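Local coordinates for protein putative carboxymuconolactone decarboxylase (Burkholderia xenovorans, PDB 2QEU) that is of unknown exact function but belongs to the carboxymuconolactone decarboxylase family and the AhpD-like clan, and may have peroxiredoxin-like activity, at residues Asn87-Ala92 with Val126-Glu131. Numbering follows the deposited sequence. Where two conformers were deposited one is given.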
ATOM      1  N   ASN B  87      12.575   1.909  17.574  1.00  8.68           N
ATOM      2  CA  ASN B  87      11.927   1.874  18.890  1.00  9.61           C
ATOM      3  C   ASN B  87      11.403   0.482  19.302  1.00  7.08           C
ATOM      4  O   ASN B  87      11.569   0.067  20.451  1.00 10.97           O
ATOM      5  CB  ASN B  87      10.817   2.943  19.019  1.00 10.18           C
ATOM      6  CG  ASN B  87      11.384   4.373  19.050  1.00 14.89           C
ATOM      7  OD1 ASN B  87      12.542   4.575  19.436  1.00 19.70           O
ATOM      8  ND2 ASN B  87      10.566   5.352  18.682  1.00 15.91           N
ATOM      9  N   HIS B  88      10.749  -0.214  18.368  1.00  8.23           N
ATOM     10  CA  HIS B  88      10.257  -1.563  18.642  1.00  8.24           C
ATOM     11  C   HIS B  88      11.373  -2.625  18.703  1.00  8.38           C
ATOM     12  O   HIS B  88      11.262  -3.632  19.445  1.00 11.19           O
ATOM     13  CB  HIS B  88       9.125  -1.935  17.676  1.00  8.77           C
ATOM     14  CG  HIS B  88       7.854  -1.201  17.951  1.00  8.52           C
ATOM     15  ND1 HIS B  88       7.070  -1.472  19.047  1.00  6.81           N
ATOM     16  CD2 HIS B  88       7.243  -0.186  17.290  1.00 10.50           C
ATOM     17  CE1 HIS B  88       6.040  -0.649  19.061  1.00 13.37           C
ATOM     18  NE2 HIS B  88       6.127   0.152  18.018  1.00 10.91           N
ATOM     19  N   THR B  89      12.451  -2.436  17.941  1.00  7.04           N
ATOM     20  CA  THR B  89      13.615  -3.327  18.054  1.00  6.92           C
ATOM     21  C   THR B  89      14.212  -3.216  19.470  1.00  7.27           C
ATOM     22  O   THR B  89      14.469  -4.219  20.136  1.00  9.47           O
ATOM     23  CB  THR B  89      14.688  -3.053  16.993  1.00  8.03           C
ATOM     24  OG1 THR B  89      14.118  -3.325  15.721  1.00  7.89           O
ATOM     25  CG2 THR B  89      15.950  -3.952  17.198  1.00 10.24           C
ATOM     26  N   ARG B  90      14.460  -1.979  19.890  0.50  8.83           N
ATOM     27  CA  ARG B  90      14.923  -1.688  21.244  0.50  8.66           C
ATOM     28  C   ARG B  90      14.006  -2.350  22.290  0.50  8.37           C
ATOM     29  O   ARG B  90      14.471  -3.079  23.162  0.50  8.71           O
ATOM     30  CB  ARG B  90      15.019  -0.164  21.457  0.50  7.78           C
ATOM     31  CG  ARG B  90      15.701   0.256  22.746  0.50 12.49           C
ATOM     32  CD  ARG B  90      15.649   1.783  22.950  0.50  9.37           C
ATOM     33  NE  ARG B  90      16.319   2.540  21.887  0.50 10.22           N
ATOM     34  CZ  ARG B  90      15.713   3.321  20.989  0.50  9.58           C
ATOM     35  NH1 ARG B  90      14.402   3.508  21.005  0.50 12.41           N
ATOM     36  NH2 ARG B  90      16.430   3.972  20.070  0.50 14.04           N
ATOM     37  N   ALA B  91      12.700  -2.116  22.174  1.00 11.72           N
ATOM     38  CA  ALA B  91      11.706  -2.695  23.084  1.00 10.50           C
ATOM     39  C   ALA B  91      11.781  -4.241  23.082  1.00  9.89           C
ATOM     40  O   ALA B  91      11.843  -4.877  24.142  1.00  7.94           O
ATOM     41  CB  ALA B  91      10.291  -2.197  22.709  1.00  8.59           C
ATOM     42  N   ALA B  92      11.803  -4.837  21.885  1.00  9.37           N
ATOM     43  CA  ALA B  92      11.829  -6.291  21.778  1.00 10.42           C
ATOM     44  C   ALA B  92      13.058  -6.852  22.500  1.00  8.19           C
ATOM     45  O   ALA B  92      12.985  -7.889  23.176  1.00  7.65           O
ATOM     46  CB  ALA B  92      11.782  -6.769  20.270  1.00  7.75           C
ATOM     47  N   VAL B 126      18.225  -4.157  11.938  1.00  8.15           N
ATOM     48  CA  VAL B 126      19.328  -5.085  12.127  1.00  8.73           C
ATOM     49  C   VAL B 126      20.620  -4.315  12.399  1.00 10.13           C
ATOM     50  O   VAL B 126      21.394  -4.648  13.308  1.00 11.74           O
ATOM     51  CB  VAL B 126      19.460  -6.060  10.934  1.00  8.23           C
ATOM     52  CG1 VAL B 126      20.713  -7.007  11.128  1.00  8.84           C
ATOM     53  CG2 VAL B 126      18.165  -6.907  10.781  1.00  7.99           C
ATOM     54  N   THR B 127      20.843  -3.265  11.617  1.00  9.30           N
ATOM     55  CA  THR B 127      21.990  -2.373  11.827  1.00  9.89           C
ATOM     56  C   THR B 127      22.021  -1.845  13.286  1.00  9.28           C
ATOM     57  O   THR B 127      23.048  -1.913  13.989  1.00 11.64           O
ATOM     58  CB  THR B 127      21.968  -1.199  10.879  1.00 14.42           C
ATOM     59  OG1 THR B 127      22.009  -1.691   9.540  1.00 10.70           O
ATOM     60  CG2 THR B 127      23.175  -0.238  11.139  1.00 16.40           C
ATOM     61  N   PHE B 128      20.885  -1.323  13.728  1.00  9.59           N
ATOM     62  CA  PHE B 128      20.702  -0.921  15.113  1.00  9.95           C
ATOM     63  C   PHE B 128      20.939  -2.074  16.089  1.00  9.08           C
ATOM     64  O   PHE B 128      21.656  -1.883  17.092  1.00  9.92           O
ATOM     65  CB  PHE B 128      19.302  -0.305  15.327  1.00  8.55           C
ATOM     66  CG  PHE B 128      18.951  -0.080  16.784  1.00  7.80           C
ATOM     67  CD1 PHE B 128      19.439   1.010  17.481  1.00 11.07           C
ATOM     68  CD2 PHE B 128      18.147  -0.982  17.455  1.00  6.81           C
ATOM     69  CE1 PHE B 128      19.105   1.203  18.821  1.00  9.00           C
ATOM     70  CE2 PHE B 128      17.818  -0.811  18.756  1.00 10.31           C
ATOM     71  CZ  PHE B 128      18.313   0.271  19.459  1.00 10.40           C
ATOM     72  N   ALA B 129      20.350  -3.231  15.804  1.00  7.23           N
ATOM     73  CA  ALA B 129      20.327  -4.368  16.735  1.00  6.23           C
ATOM     74  C   ALA B 129      21.744  -4.854  17.053  1.00  8.11           C
ATOM     75  O   ALA B 129      22.073  -5.211  18.188  1.00 10.39           O
ATOM     76  CB  ALA B 129      19.537  -5.495  16.139  1.00  7.17           C
ATOM     77  N   VAL B 130      22.575  -4.895  16.026  1.00 10.48           N
ATOM     78  CA  VAL B 130      23.969  -5.346  16.199  1.00  8.92           C
ATOM     79  C   VAL B 130      24.723  -4.476  17.214  1.00  9.40           C
ATOM     80  O   VAL B 130      25.446  -4.998  18.013  1.00  8.40           O
ATOM     81  CB  VAL B 130      24.694  -5.439  14.821  1.00 10.45           C
ATOM     82  CG1 VAL B 130      26.259  -5.572  14.981  1.00 15.55           C
ATOM     83  CG2 VAL B 130      24.050  -6.614  13.979  1.00 11.47           C
ATOM     84  N   GLU B 131      24.480  -3.180  17.197  1.00  8.15           N
ATOM     85  CA  GLU B 131      25.069  -2.270  18.155  1.00  7.42           C
ATOM     86  C   GLU B 131      24.353  -2.349  19.501  1.00  9.28           C
ATOM     87  O   GLU B 131      24.992  -2.375  20.575  1.00  7.50           O
ATOM     88  CB  GLU B 131      25.106  -0.840  17.619  1.00 10.91           C
ATOM     89  CG  GLU B 131      25.858  -0.673  16.276  1.00 15.84           C
ATOM     90  CD  GLU B 131      27.213  -1.367  16.216  1.00 29.61           C
ATOM     91  OE1 GLU B 131      28.028  -1.171  17.161  1.00 22.17           O
ATOM     92  OE2 GLU B 131      27.468  -2.106  15.225  1.00 30.64           O
TER
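Phe128 reaches from helix 122-137 to Thr89 and Arg90 on helix 82-94, and the contact illustrates how one aromatic ring can bridge two helices; the axes of segments 87-92 and 126-131 come within 9.8 Å. Its CG lies anti to the backbone N (chi1 170°), which carries the ring across to the neighbouring helix. There the ring meets different kinds of surface. Thr89 comes in at the ring edge, near its plane, with CG2 3.7 Å from Phe128 CD2; the threonine and the phenylalanine run alongside one another, pointing opposite ways. The same methyl packs against Ala129 CB at 4.0 Å, at the level of the Thr89-Ala129 pair, whose CA atoms lie closest, 6.9 Å apart. Threonine's polar branch is turned to its own helix, OG1 bonding to the carbonyl oxygen of Ile85, so the methyl serves the interface.

Arg90 meets the next atoms along the ring, towards its far end. Its backbone N approaches Phe128 CE2 obliquely at 3.7 Å, while Arg90 CB rests 3.9 Å from Phe128 CZ. The outer geometry is less certain, as Arg90 has two conformers. In the one given, the chain bends at chi3, bringing Arg90 NE to 3.9 Å from Phe128 CZ. Its guanidinium stands steeply to the ring, 81° between planes, and NH1 donates to Asn87 OD1 at 2.7 Å, close to the guanidinium plane. No hydrogen bond links segments 87-92 and 126-131, and the contact rests on van der Waals packing.

Helix 99-113 also meets this contact: Leu102 touches both Thr89 and Ala129, while Phe132 continues the aromatic surface beside Phe128 and also meets Arg90. The arrangement is ordinary helix-helix packing, the two short segments crossing at -37°, within the all-helical fold of the AhpD-like clan.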